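Local coordinates for phosphoribosylformylglycinamidine synthase 2 (Thermus thermophilus, PDB 3VIU), which is an enzyme of the PurM-like family, built from two tandem pairs of AIR synthase related domains, and binds adenosine-5'-diphosphate and a magnesium ion, at residues 120-125 against 409-414; 272-277 against 360-365; 342-347 against 352-357; 572-577 against 649-654; 694-699 against 703-708. All coordinates share one frame; numbering follows the deposited sequence.

Interaction 1 (120-125 against 409-414)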
# COMPACT_ATOMS: atom_id res chain seq x y z
N LEU A 120 10.16 -0.79 0.26
CA LEU A 120 9.08 -0.78 -0.71
C LEU A 120 8.26 -2.06 -0.54
O LEU A 120 8.81 -3.11 -0.23
CB LEU A 120 9.63 -0.74 -2.15
CG LEU A 120 10.14 0.61 -2.65
CD1 LEU A 120 10.95 0.42 -3.92
CD2 LEU A 120 8.97 1.54 -2.88
N LEU A 121 6.95 -1.95 -0.69
CA LEU A 121 6.06 -3.10 -0.61
C LEU A 121 5.13 -3.00 -1.81
O LEU A 121 4.63 -1.92 -2.12
CB LEU A 121 5.24 -3.10 0.69
CG LEU A 121 5.97 -3.30 2.03
CD1 LEU A 121 6.57 -1.97 2.48
CD2 LEU A 121 4.98 -3.81 3.08
N ASP A 122 4.92 -4.11 -2.50
CA ASP A 122 4.05 -4.11 -3.67
C ASP A 122 2.74 -4.84 -3.42
O ASP A 122 2.70 -5.87 -2.75
CB ASP A 122 4.78 -4.73 -4.86
CG ASP A 122 5.34 -6.11 -4.55
OD1 ASP A 122 6.18 -6.21 -3.64
OD2 ASP A 122 4.94 -7.08 -5.22
N SER A 123 1.65 -4.29 -3.95
CA SER A 123 0.34 -4.90 -3.80
C SER A 123 -0.15 -5.17 -5.22
O SER A 123 -0.51 -4.24 -5.96
CB SER A 123 -0.59 -3.93 -3.07
OG SER A 123 -1.63 -4.63 -2.40
N LEU A 124 -0.15 -6.44 -5.60
CA LEU A 124 -0.52 -6.84 -6.96
C LEU A 124 -1.76 -7.73 -7.13
O LEU A 124 -2.01 -8.66 -6.35
CB LEU A 124 0.68 -7.52 -7.62
CG LEU A 124 2.04 -6.84 -7.42
CD1 LEU A 124 3.13 -7.66 -8.08
CD2 LEU A 124 1.99 -5.43 -8.01
N ARG A 125 -2.51 -7.44 -8.18
CA ARG A 125 -3.73 -8.17 -8.52
C ARG A 125 -3.78 -8.42 -10.03
O ARG A 125 -3.77 -7.49 -10.81
CB ARG A 125 -4.96 -7.36 -8.10
CG ARG A 125 -5.04 -7.08 -6.60
CD ARG A 125 -5.24 -8.38 -5.82
NE ARG A 125 -5.45 -8.12 -4.40
CZ ARG A 125 -4.48 -7.99 -3.50
NH1 ARG A 125 -4.80 -7.75 -2.24
NH2 ARG A 125 -3.20 -8.11 -3.84
N ALA A 409 10.14 -16.90 -5.33
CA ALA A 409 10.71 -16.59 -6.63
C ALA A 409 10.58 -15.10 -6.97
O ALA A 409 11.30 -14.60 -7.84
CB ALA A 409 10.05 -17.44 -7.73
N VAL A 410 9.68 -14.41 -6.29
CA VAL A 410 9.47 -12.99 -6.53
C VAL A 410 10.52 -12.12 -5.82
O VAL A 410 11.29 -11.40 -6.47
CB VAL A 410 8.05 -12.56 -6.09
CG1 VAL A 410 7.93 -11.04 -6.05
CG2 VAL A 410 7.03 -13.15 -7.04
N TYR A 411 10.55 -12.19 -4.49
CA TYR A 411 11.48 -11.41 -3.69
C TYR A 411 12.95 -11.75 -3.93
O TYR A 411 13.84 -11.03 -3.48
CB TYR A 411 11.12 -11.54 -2.20
CG TYR A 411 9.74 -11.00 -1.95
CD1 TYR A 411 9.47 -9.64 -2.12
CD2 TYR A 411 8.67 -11.86 -1.67
CE1 TYR A 411 8.16 -9.15 -2.04
CE2 TYR A 411 7.36 -11.37 -1.59
CZ TYR A 411 7.11 -10.02 -1.79
OH TYR A 411 5.82 -9.53 -1.77
N GLU A 412 13.20 -12.84 -4.65
CA GLU A 412 14.57 -13.24 -4.97
C GLU A 412 15.11 -12.32 -6.07
O GLU A 412 16.31 -12.32 -6.36
CB GLU A 412 14.59 -14.70 -5.44
CG GLU A 412 15.00 -15.70 -4.36
CD GLU A 412 14.76 -17.15 -4.77
OE1 GLU A 412 15.12 -17.50 -5.92
OE2 GLU A 412 14.24 -17.93 -3.95
N ARG A 413 14.22 -11.55 -6.68
CA ARG A 413 14.61 -10.62 -7.73
C ARG A 413 15.16 -9.35 -7.10
O ARG A 413 15.90 -8.60 -7.74
CB ARG A 413 13.40 -10.24 -8.60
CG ARG A 413 12.76 -11.37 -9.37
CD ARG A 413 13.73 -11.96 -10.37
NE ARG A 413 13.08 -12.94 -11.24
CZ ARG A 413 12.07 -12.65 -12.05
NH1 ARG A 413 11.60 -11.41 -12.10
NH2 ARG A 413 11.53 -13.59 -12.80
N TYR A 414 14.79 -9.11 -5.84
CA TYR A 414 15.20 -7.90 -5.14
C TYR A 414 16.34 -8.08 -4.14
O TYR A 414 16.43 -9.12 -3.46
CB TYR A 414 14.00 -7.29 -4.42
CG TYR A 414 12.67 -7.43 -5.15
CD1 TYR A 414 12.54 -7.06 -6.49
CD2 TYR A 414 11.54 -7.91 -4.49
CE1 TYR A 414 11.31 -7.16 -7.16
CE2 TYR A 414 10.30 -8.01 -5.14
CZ TYR A 414 10.19 -7.63 -6.47
OH TYR A 414 8.97 -7.72 -7.11
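Asp-122 meets the phenol end of Tyr-411 where an inner strand of the first PurM-like N-terminal domain, 116-126 in its six-stranded mixed sheet, faces segment 409-414, which begins on helix 408-411. The meeting is a loose polar one: Asp-122 OD1 lies 3.8 Å from Tyr-411 OH, near the ring plane at its edge, with no hydrogen bond between them. The two side chains come from opposite directions, and carboxylate and ring are turned 58° apart. With chi1 at 54°, the carboxylate of Asp-122 is tucked between its own backbone N and carbonyl carbon, while Tyr-411 sends its ring out on the side of its backbone N. Tyrosine suits this place because a long, flat side chain can span the distance from segment 409-414 to the strand. Tyr-414 comes in second, its OH 4.5 Å from Asp-122 OD2; this hydroxyl is buried without a polar partner, and its ring is also packed against Val-142 and Ala-146 of helix 132-152. Val-410 serves both rings: its CG1 sits over the centre of the Tyr-411 ring, 4.2 Å above the plane, and its carbonyl O lies 3.8 Å above the Tyr-414 ring, displaced toward the rim.

Interaction 2 (272-277 against 360-365); sequences LAHKSG and LAEAPT
His-274 reaches from the last turn of helix 264-275 to Ala-361 and Glu-362, so that two helix C-termini of the first PurM-like C-terminal region meet, the former closed by a Schellman motif. Leu-272, apolar as a buried position requires, packs on Val-309 and Val-311 of strand 307-312. Its carbonyl O accepts a bond from further along the helix. His-274 carries the contact: chi1 of -173° throws the imidazole outward beside its carbonyl carbon and lays one face over the methyl of Ala-361. This is a CH-pi contact, with Ala-361 CB 3.8 Å from the ring centroid and 22° off the normal; the small methyl of alanine can lie close over the ring. Glu-362 crosses at about a right angle and puts OE2 in the ring plane at the edge, 3.1 Å from His-274 CE1 and 3.2 Å from His-274 NE2, the carboxylate turned 56° from the ring. Ser-276 folds its hydroxyl back on the helix, OG donating to Leu-272 O at 2.7 Å, and also accepts from Ala-191 N. Gly-277 has the positive phi that the motif needs, and its N bonds to His-274 O at 3.2 Å.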
# COMPACT_ATOMS: atom_id res chain seq x y z
N LEU A 272 1.66 23.53 -4.51
CA LEU A 272 2.59 24.20 -3.61
C LEU A 272 2.13 25.61 -3.29
O LEU A 272 2.18 26.05 -2.14
CB LEU A 272 3.99 24.24 -4.23
CG LEU A 272 5.07 25.07 -3.52
CD1 LEU A 272 5.13 24.71 -2.04
CD2 LEU A 272 6.41 24.83 -4.20
N ALA A 273 1.67 26.32 -4.32
CA ALA A 273 1.19 27.68 -4.17
C ALA A 273 -0.08 27.74 -3.33
O ALA A 273 -0.21 28.55 -2.41
CB ALA A 273 0.94 28.30 -5.53
N HIS A 274 -1.02 26.86 -3.65
CA HIS A 274 -2.29 26.81 -2.95
C HIS A 274 -2.16 26.54 -1.44
O HIS A 274 -2.80 27.21 -0.63
CB HIS A 274 -3.18 25.76 -3.60
CG HIS A 274 -4.58 25.74 -3.06
ND1 HIS A 274 -5.44 26.81 -3.19
CD2 HIS A 274 -5.26 24.78 -2.37
CE1 HIS A 274 -6.58 26.51 -2.60
NE2 HIS A 274 -6.50 25.29 -2.10
N LYS A 275 -1.33 25.56 -1.08
CA LYS A 275 -1.11 25.21 0.32
C LYS A 275 -0.38 26.32 1.06
O LYS A 275 -0.43 26.40 2.28
CB LYS A 275 -0.29 23.92 0.44
CG LYS A 275 -0.89 22.71 -0.26
CD LYS A 275 -0.12 21.43 0.05
CE LYS A 275 -0.53 20.30 -0.89
NZ LYS A 275 -2.01 20.20 -1.03
N SER A 276 0.32 27.17 0.31
CA SER A 276 1.08 28.27 0.90
C SER A 276 0.27 29.55 0.99
O SER A 276 0.75 30.56 1.51
CB SER A 276 2.35 28.51 0.09
OG SER A 276 3.17 27.36 0.04
N GLY A 277 -0.95 29.52 0.47
CA GLY A 277 -1.81 30.69 0.51
C GLY A 277 -1.37 31.84 -0.37
O GLY A 277 -1.77 32.98 -0.15
N LEU A 360 -7.94 25.91 -9.60
CA LEU A 360 -7.22 24.74 -10.07
C LEU A 360 -7.10 23.60 -9.05
O LEU A 360 -7.10 22.43 -9.44
CB LEU A 360 -5.83 25.17 -10.53
CG LEU A 360 -5.34 24.64 -11.88
CD1 LEU A 360 -6.46 24.68 -12.92
CD2 LEU A 360 -4.17 25.48 -12.33
N ALA A 361 -7.03 23.93 -7.77
CA ALA A 361 -6.87 22.92 -6.72
C ALA A 361 -8.15 22.45 -6.05
O ALA A 361 -8.19 21.37 -5.46
CB ALA A 361 -5.90 23.43 -5.66
N GLU A 362 -9.21 23.26 -6.12
CA GLU A 362 -10.47 22.90 -5.48
C GLU A 362 -11.59 22.67 -6.48
O GLU A 362 -12.46 23.51 -6.66
CB GLU A 362 -10.88 23.98 -4.48
CG GLU A 362 -9.92 24.10 -3.30
CD GLU A 362 -10.38 25.13 -2.27
OE1 GLU A 362 -11.52 25.00 -1.76
OE2 GLU A 362 -9.60 26.06 -1.98
N ALA A 363 -11.55 21.50 -7.13
CA ALA A 363 -12.55 21.12 -8.12
C ALA A 363 -13.85 20.65 -7.47
O ALA A 363 -13.88 20.27 -6.30
CB ALA A 363 -11.99 20.03 -9.02
N PRO A 364 -14.95 20.66 -8.24
CA PRO A 364 -16.26 20.23 -7.75
C PRO A 364 -16.25 18.76 -7.34
O PRO A 364 -15.53 17.96 -7.93
CB PRO A 364 -17.18 20.46 -8.95
CG PRO A 364 -16.45 21.50 -9.77
CD PRO A 364 -15.02 21.08 -9.65
N THR A 365 -17.03 18.42 -6.32
CA THR A 365 -17.13 17.03 -5.87
C THR A 365 -18.54 16.56 -6.16
O THR A 365 -19.45 17.37 -6.35
CB THR A 365 -16.85 16.89 -4.36
OG1 THR A 365 -17.79 17.66 -3.61
CG2 THR A 365 -15.43 17.34 -4.04

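Interaction 3 (342-347 against 352-357); sequences VFRVLF and VAEVPT
Val-345 packs against Ala-353, and with Phe-343 and Val-355 these residues make the buried apolar face of two antiparallel strands, with Val-352 packing at its end. Val-345 CG1 lies 3.7 Å from Val-352 CG2, the methyl that chi1 of -65° wedges between the backbone N and carbonyl carbon of Val-352. Ala-353 keeps its CB 4.0 Å from Val-345 CB; its single methyl lies beside the branched neighbour. The other methyl of Val-345, CG2, rests 3.6 Å above the plane of the Phe-343 ring, toward its rim. That ring leads away from the partner strand into Thr-266 and Leu-269 of helix 264-275, so an aromatic is well placed to join sheet and helix. At the next step outward, Val-342 CG1 meets Glu-354 CG, and the CG2 methyl of Thr-357 sits by Val-342 N.

Four backbone bonds tie the strands, some straight, such as Phe-343 N to Val-355 O at 2.9 Å and 172°, others bent. On the other face, Arg-344 and Glu-354 lie side by side, pointing the same way. Arg-344 bends at chi3 and offers its NE edge-on to Glu-354 OE1 in a 2.7 Å salt bridge, the guanidinium and carboxylate planes 59° apart. Its NH2 has a second acidic partner, Glu-281 on the adjoining strand. Long, charged chains suit this partly exposed face. Because Val-352 and Ala-353 both stand opposite Val-345, the strand carries a classic beta bulge, within a hairpin whose outer strand, 350-356, ends the seven-stranded mixed sheet of this PurM-like C-terminal domain.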
# COMPACT_ATOMS: atom_id res chain seq x y z
N VAL A 342 -2.48 33.18 -7.65
CA VAL A 342 -2.68 32.77 -9.03
C VAL A 342 -1.51 31.94 -9.54
O VAL A 342 -0.40 31.98 -8.99
CB VAL A 342 -2.82 34.01 -9.95
CG1 VAL A 342 -2.75 33.61 -11.40
CG2 VAL A 342 -4.14 34.71 -9.68
N PHE A 343 -1.77 31.17 -10.59
CA PHE A 343 -0.73 30.38 -11.23
C PHE A 343 -0.52 31.11 -12.55
O PHE A 343 -1.31 30.97 -13.48
CB PHE A 343 -1.19 28.94 -11.49
CG PHE A 343 -0.12 28.07 -12.11
CD1 PHE A 343 -0.45 27.16 -13.11
CD2 PHE A 343 1.20 28.17 -11.70
CE1 PHE A 343 0.54 26.37 -13.70
CE2 PHE A 343 2.19 27.39 -12.27
CZ PHE A 343 1.86 26.48 -13.28
N ARG A 344 0.53 31.92 -12.61
CA ARG A 344 0.83 32.70 -13.81
C ARG A 344 1.96 32.02 -14.58
O ARG A 344 3.04 31.80 -14.05
CB ARG A 344 1.25 34.12 -13.42
CG ARG A 344 1.48 35.05 -14.61
CD ARG A 344 1.99 36.39 -14.12
NE ARG A 344 1.02 37.04 -13.25
CZ ARG A 344 1.35 37.82 -12.22
NH1 ARG A 344 0.40 38.36 -11.48
NH2 ARG A 344 2.62 38.04 -11.92
N VAL A 345 1.69 31.71 -15.83
CA VAL A 345 2.68 31.05 -16.66
C VAL A 345 3.24 31.95 -17.76
O VAL A 345 2.49 32.47 -18.60
CB VAL A 345 2.09 29.76 -17.28
CG1 VAL A 345 3.17 29.00 -18.03
CG2 VAL A 345 1.49 28.89 -16.18
N LEU A 346 4.55 32.15 -17.73
CA LEU A 346 5.23 32.97 -18.72
C LEU A 346 6.01 32.11 -19.70
O LEU A 346 6.61 31.10 -19.33
CB LEU A 346 6.21 33.94 -18.04
CG LEU A 346 5.61 35.02 -17.12
CD1 LEU A 346 6.73 35.92 -16.61
CD2 LEU A 346 4.58 35.83 -17.88
N PHE A 347 5.97 32.50 -20.97
CA PHE A 347 6.67 31.78 -22.01
C PHE A 347 7.06 32.78 -23.08
O PHE A 347 6.22 33.56 -23.55
CB PHE A 347 5.80 30.68 -22.61
CG PHE A 347 6.46 29.92 -23.73
CD1 PHE A 347 5.98 30.00 -25.03
CD2 PHE A 347 7.56 29.10 -23.47
CE1 PHE A 347 6.58 29.27 -26.06
CE2 PHE A 347 8.17 28.37 -24.50
CZ PHE A 347 7.68 28.46 -25.79
N VAL A 352 1.01 33.26 -20.97
CA VAL A 352 0.22 32.26 -21.68
C VAL A 352 -0.86 31.60 -20.83
O VAL A 352 -1.64 30.78 -21.32
CB VAL A 352 1.13 31.15 -22.24
CG1 VAL A 352 2.06 31.72 -23.30
CG2 VAL A 352 1.94 30.53 -21.11
N ALA A 353 -0.91 31.97 -19.55
CA ALA A 353 -1.91 31.42 -18.65
C ALA A 353 -1.82 32.09 -17.29
O ALA A 353 -0.73 32.38 -16.79
CB ALA A 353 -1.73 29.92 -18.51
N GLU A 354 -2.98 32.32 -16.69
CA GLU A 354 -3.06 32.94 -15.38
C GLU A 354 -4.40 32.60 -14.78
O GLU A 354 -5.38 33.34 -14.92
CB GLU A 354 -2.90 34.46 -15.52
CG GLU A 354 -3.17 35.22 -14.23
CD GLU A 354 -2.71 36.66 -14.30
OE1 GLU A 354 -1.49 36.90 -14.17
OE2 GLU A 354 -3.58 37.54 -14.50
N VAL A 355 -4.46 31.46 -14.11
CA VAL A 355 -5.70 31.03 -13.50
C VAL A 355 -5.55 31.05 -11.99
O VAL A 355 -4.47 30.82 -11.47
CB VAL A 355 -6.06 29.61 -13.97
CG1 VAL A 355 -5.87 29.51 -15.48
CG2 VAL A 355 -5.21 28.59 -13.27
N PRO A 356 -6.64 31.36 -11.28
CA PRO A 356 -6.56 31.40 -9.82
C PRO A 356 -6.19 30.02 -9.27
O PRO A 356 -6.66 29.00 -9.78
CB PRO A 356 -7.97 31.83 -9.41
CG PRO A 356 -8.40 32.70 -10.55
CD PRO A 356 -7.93 31.91 -11.75
N THR A 357 -5.33 30.00 -8.26
CA THR A 357 -4.88 28.75 -7.64
C THR A 357 -6.07 27.93 -7.14
O THR A 357 -6.17 26.74 -7.43
CB THR A 357 -3.92 29.03 -6.47
OG1 THR A 357 -4.59 29.83 -5.49
CG2 THR A 357 -2.68 29.76 -6.95

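Interaction 4 (572-577 against 649-654)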
# COMPACT_ATOMS: atom_id res chain seq x y z
N GLY A 572 -13.49 -22.29 11.62
CA GLY A 572 -13.48 -21.16 10.72
C GLY A 572 -14.73 -21.30 9.86
O GLY A 572 -15.46 -22.28 9.99
N GLU A 573 -15.00 -20.33 8.99
CA GLU A 573 -16.17 -20.41 8.12
C GLU A 573 -15.71 -20.69 6.69
O GLU A 573 -14.54 -20.46 6.35
CB GLU A 573 -16.98 -19.11 8.19
CG GLU A 573 -17.18 -18.57 9.60
CD GLU A 573 -18.01 -17.29 9.65
OE1 GLU A 573 -17.88 -16.53 10.64
OE2 GLU A 573 -18.80 -17.03 8.72
N LEU A 574 -16.61 -21.19 5.85
CA LEU A 574 -16.25 -21.52 4.47
C LEU A 574 -16.60 -20.47 3.42
O LEU A 574 -16.09 -20.53 2.31
CB LEU A 574 -16.91 -22.85 4.09
CG LEU A 574 -16.63 -24.00 5.07
CD1 LEU A 574 -17.52 -25.18 4.76
CD2 LEU A 574 -15.16 -24.38 4.98
N GLY A 575 -17.47 -19.53 3.77
CA GLY A 575 -17.87 -18.50 2.84
C GLY A 575 -16.73 -17.67 2.28
O GLY A 575 -15.93 -17.12 3.03
N ALA A 576 -16.64 -17.58 0.96
CA ALA A 576 -15.60 -16.81 0.29
C ALA A 576 -14.20 -17.29 0.67
O ALA A 576 -13.24 -16.55 0.56
CB ALA A 576 -15.75 -15.33 0.65
N SER A 577 -14.09 -18.54 1.09
CA SER A 577 -12.79 -19.05 1.50
C SER A 577 -12.00 -19.67 0.38
O SER A 577 -12.50 -19.88 -0.74
CB SER A 577 -12.96 -20.10 2.59
OG SER A 577 -13.51 -21.29 2.06
N GLY A 649 -13.71 -31.93 10.04
CA GLY A 649 -14.54 -31.23 9.09
C GLY A 649 -13.74 -30.08 8.52
O GLY A 649 -12.85 -29.53 9.17
N LEU A 650 -14.05 -29.73 7.28
CA LEU A 650 -13.34 -28.66 6.60
C LEU A 650 -13.35 -27.36 7.38
O LEU A 650 -12.34 -26.67 7.45
CB LEU A 650 -13.95 -28.44 5.21
CG LEU A 650 -14.00 -29.69 4.32
CD1 LEU A 650 -14.62 -29.34 2.99
CD2 LEU A 650 -12.60 -30.23 4.13
N GLU A 651 -14.48 -27.01 7.98
CA GLU A 651 -14.56 -25.77 8.73
C GLU A 651 -13.46 -25.63 9.78
O GLU A 651 -12.92 -24.55 9.97
CB GLU A 651 -15.93 -25.65 9.41
CG GLU A 651 -17.10 -25.54 8.45
CD GLU A 651 -18.43 -25.45 9.18
OE1 GLU A 651 -18.69 -26.34 10.02
OE2 GLU A 651 -19.20 -24.50 8.92
N ALA A 652 -13.13 -26.71 10.46
CA ALA A 652 -12.10 -26.63 11.49
C ALA A 652 -10.68 -26.70 10.95
O ALA A 652 -9.80 -26.02 11.45
CB ALA A 652 -12.31 -27.74 12.52
N LEU A 653 -10.46 -27.50 9.93
CA LEU A 653 -9.11 -27.63 9.41
C LEU A 653 -8.71 -26.55 8.39
O LEU A 653 -7.55 -26.14 8.35
CB LEU A 653 -8.93 -29.03 8.80
CG LEU A 653 -9.30 -30.20 9.74
CD1 LEU A 653 -9.22 -31.52 8.99
CD2 LEU A 653 -8.36 -30.22 10.94
N PHE A 654 -9.68 -26.07 7.62
CA PHE A 654 -9.40 -25.08 6.58
C PHE A 654 -10.29 -23.85 6.56
O PHE A 654 -10.04 -22.93 5.79
CB PHE A 654 -9.50 -25.76 5.22
CG PHE A 654 -8.78 -27.06 5.15
CD1 PHE A 654 -7.39 -27.09 5.04
CD2 PHE A 654 -9.48 -28.26 5.20
CE1 PHE A 654 -6.71 -28.30 4.97
CE2 PHE A 654 -8.81 -29.48 5.13
CZ PHE A 654 -7.42 -29.50 5.02
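Leu-574 and Glu-651 make the apolar part of this contact, crossing at about a right angle. Leu-574 CD1 lies 3.7 Å from Glu-651 CG, and its other methyl, CD2, lies over the start of the short helix 650-653, 4.0 Å from Glu-651 CA and 4.2 Å from Leu-650 CB. Leu-574 has its CG beside the backbone N (chi1 -53°), from which the branched end turns back toward the helix. Leucine suits this buried spot, which Val-579 of helix 578-584 helps to enclose, and Leu-650 packs on Leu-583 of that same helix.

One backbone hydrogen bond crosses the segments. Gly-572 N donates to Glu-651 O at 2.9 Å, coming from above the carbonyl plane rather than along a lone pair. Lacking a side chain, Gly-572 can bring its backbone close to the helix, and its own carbonyl O lies 3.5 Å from Glu-651 CB.

Both segments belong to the second PurM-like C-terminal domain, where 572-577 is the loop leading from strand 563-567 to helix 578-584. The loop ends in a type II beta turn from Leu-574 to Ser-577, with Ala-576 taking the positive phi of its third position (59°). Ser-577 is the N-cap of the helix, its OG accepting from Leu-580 N while donating to Leu-574 O at 2.7 Å. Ser-577 N bonds to the same oxygen from the same face, so two donors grip one carbonyl.

Charged partners lie outside the two segments: Glu-651 carries its carboxylate away from Leu-574, OE1 forming a salt bridge to Arg-571 NH1, and Glu-573 OE1 bridges Arg-593 NH1.

Interaction 5 (694-699 against 703-708)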
# COMPACT_ATOMS: atom_id res chain seq x y z
N SER A 694 7.74 -33.72 10.61
CA SER A 694 6.38 -33.95 10.13
C SER A 694 5.40 -33.00 10.79
O SER A 694 5.68 -32.40 11.82
CB SER A 694 5.92 -35.38 10.44
OG SER A 694 6.55 -36.32 9.59
N LEU A 695 4.25 -32.84 10.15
CA LEU A 695 3.17 -32.06 10.71
C LEU A 695 2.20 -33.20 11.02
O LEU A 695 1.81 -33.95 10.12
CB LEU A 695 2.55 -31.11 9.69
CG LEU A 695 1.24 -30.49 10.18
CD1 LEU A 695 1.52 -29.70 11.45
CD2 LEU A 695 0.65 -29.58 9.11
N THR A 696 1.85 -33.36 12.30
CA THR A 696 0.96 -34.43 12.72
C THR A 696 -0.25 -33.85 13.45
O THR A 696 -0.11 -33.09 14.41
CB THR A 696 1.71 -35.41 13.65
OG1 THR A 696 2.84 -35.94 12.95
CG2 THR A 696 0.80 -36.56 14.08
N VAL A 697 -1.45 -34.22 12.99
CA VAL A 697 -2.67 -33.69 13.58
C VAL A 697 -3.65 -34.77 14.03
O VAL A 697 -4.19 -35.51 13.21
CB VAL A 697 -3.42 -32.77 12.58
CG1 VAL A 697 -4.64 -32.15 13.26
CG2 VAL A 697 -2.47 -31.68 12.05
N LEU A 698 -3.89 -34.84 15.33
CA LEU A 698 -4.83 -35.81 15.86
C LEU A 698 -6.22 -35.19 15.81
O LEU A 698 -6.43 -34.05 16.23
CB LEU A 698 -4.48 -36.19 17.31
CG LEU A 698 -5.46 -37.14 18.01
CD1 LEU A 698 -5.54 -38.46 17.28
CD2 LEU A 698 -5.01 -37.36 19.44
N THR A 699 -7.17 -35.94 15.24
CA THR A 699 -8.56 -35.50 15.15
C THR A 699 -9.37 -36.62 15.80
O THR A 699 -8.87 -37.72 16.00
CB THR A 699 -9.04 -35.38 13.68
OG1 THR A 699 -9.02 -36.67 13.07
CG2 THR A 699 -8.17 -34.43 12.89
N VAL A 703 -5.41 -39.88 13.03
CA VAL A 703 -4.28 -38.99 12.83
C VAL A 703 -4.02 -38.65 11.37
O VAL A 703 -3.93 -39.52 10.51
CB VAL A 703 -3.00 -39.61 13.42
CG1 VAL A 703 -1.78 -38.80 13.02
CG2 VAL A 703 -3.11 -39.67 14.94
N LEU A 704 -3.90 -37.36 11.09
CA LEU A 704 -3.60 -36.89 9.75
C LEU A 704 -2.11 -36.58 9.82
O LEU A 704 -1.64 -36.04 10.82
CB LEU A 704 -4.39 -35.61 9.45
CG LEU A 704 -5.91 -35.72 9.41
CD1 LEU A 704 -6.52 -34.32 9.21
CD2 LEU A 704 -6.34 -36.65 8.28
N GLU A 705 -1.36 -36.92 8.77
CA GLU A 705 0.07 -36.69 8.77
C GLU A 705 0.71 -36.36 7.43
O GLU A 705 0.36 -36.93 6.40
CB GLU A 705 0.78 -37.90 9.38
CG GLU A 705 2.29 -37.80 9.37
CD GLU A 705 2.94 -38.78 10.32
OE1 GLU A 705 2.78 -38.62 11.56
OE2 GLU A 705 3.60 -39.73 9.84
N TRP A 706 1.66 -35.44 7.46
CA TRP A 706 2.40 -35.02 6.26
C TRP A 706 3.87 -34.85 6.64
O TRP A 706 4.19 -34.43 7.76
CB TRP A 706 1.90 -33.67 5.76
CG TRP A 706 0.48 -33.63 5.35
CD1 TRP A 706 -0.02 -33.79 4.09
CD2 TRP A 706 -0.64 -33.32 6.19
NE1 TRP A 706 -1.38 -33.57 4.09
CE2 TRP A 706 -1.78 -33.28 5.36
CE3 TRP A 706 -0.79 -33.06 7.56
CZ2 TRP A 706 -3.06 -33.00 5.85
CZ3 TRP A 706 -2.05 -32.78 8.04
CH2 TRP A 706 -3.17 -32.75 7.19
N SER A 707 4.76 -35.17 5.71
CA SER A 707 6.18 -34.99 5.98
C SER A 707 6.43 -33.51 5.65
O SER A 707 5.71 -32.93 4.84
CB SER A 707 7.02 -35.88 5.06
OG SER A 707 6.80 -35.55 3.70
N LEU A 708 7.42 -32.89 6.27
CA LEU A 708 7.68 -31.49 5.98
C LEU A 708 8.13 -31.36 4.53
O LEU A 708 7.95 -30.33 3.89
CB LEU A 708 8.75 -30.91 6.92
CG LEU A 708 8.45 -30.95 8.42
CD1 LEU A 708 9.28 -29.89 9.11
CD2 LEU A 708 6.97 -30.70 8.69
O HOH W 1 5.45 -38.63 8.08
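Val-703 sets its two methyls against Thr-696 and Leu-698 where the strands 694-699 and 702-707 form a beta hairpin at the edge of the seven-stranded sheet of the second PurM-like C-terminal domain. Val-703 CG1 touches Thr-696 CG2, and CG2 touches Leu-698 CD1, each at 3.6 Å, on the more exposed face. Leu-704 turns to the other face; its backbone N and O both bond Val-697, each at 2.8 Å and 178°, and its CD1 lies near the methyl of Thr-699. Glu-705 returns to the exposed face, where a carboxylate suits the solvent. Fully extended from chi1 of 177°, it runs alongside Thr-696 and takes a hydrogen bond from Thr-696 OG1 at OE1, 3.0 Å long, on the anti side but tilted out of the carboxylate plane. A water donates to its OE2 and is also hydrogen-bonded to Ser-694 OG. Trp-706, buried, lies alongside Leu-695 and presents a ring edge: CE3 stands 4.1 Å from Leu-695 CD2, and CZ3 is 4.2 Å from Val-697 CG2. Its indole NE1 bonds to Gln-392 O of helix 391-399, which also covers this face. Ser-707 N-caps the final helix, its side chain capping a backbone N in the first turn, while its own N donates to Glu-710 OE2. Leu-708 folds back over the start of the opposite strand, CD2 lying 3.5 Å from Ser-694 C.

The contacts fall into two neighbourhoods on opposite sides of the chain's centre, with interaction 1 between them. Interactions 2 and 3 touch, Leu-360 CD2 lying 3.4 Å from Val-355 CG2, because helix 357-361 directly follows strand 350-356. Interactions 4 and 5 also touch, through Leu-653 CD1 and Leu-704 CD1, 3.9 Å apart. Interactions 3 and 5 are corresponding edge hairpins of the two sheets, which share one strand order, with centres about 71 Å apart. In interaction 2 the Ala-361 side chain is about 10 Å from the bound adenosine-5'-diphosphate, while in interaction 1 the Tyr-411 side chain is about 12 Å from the magnesium ion.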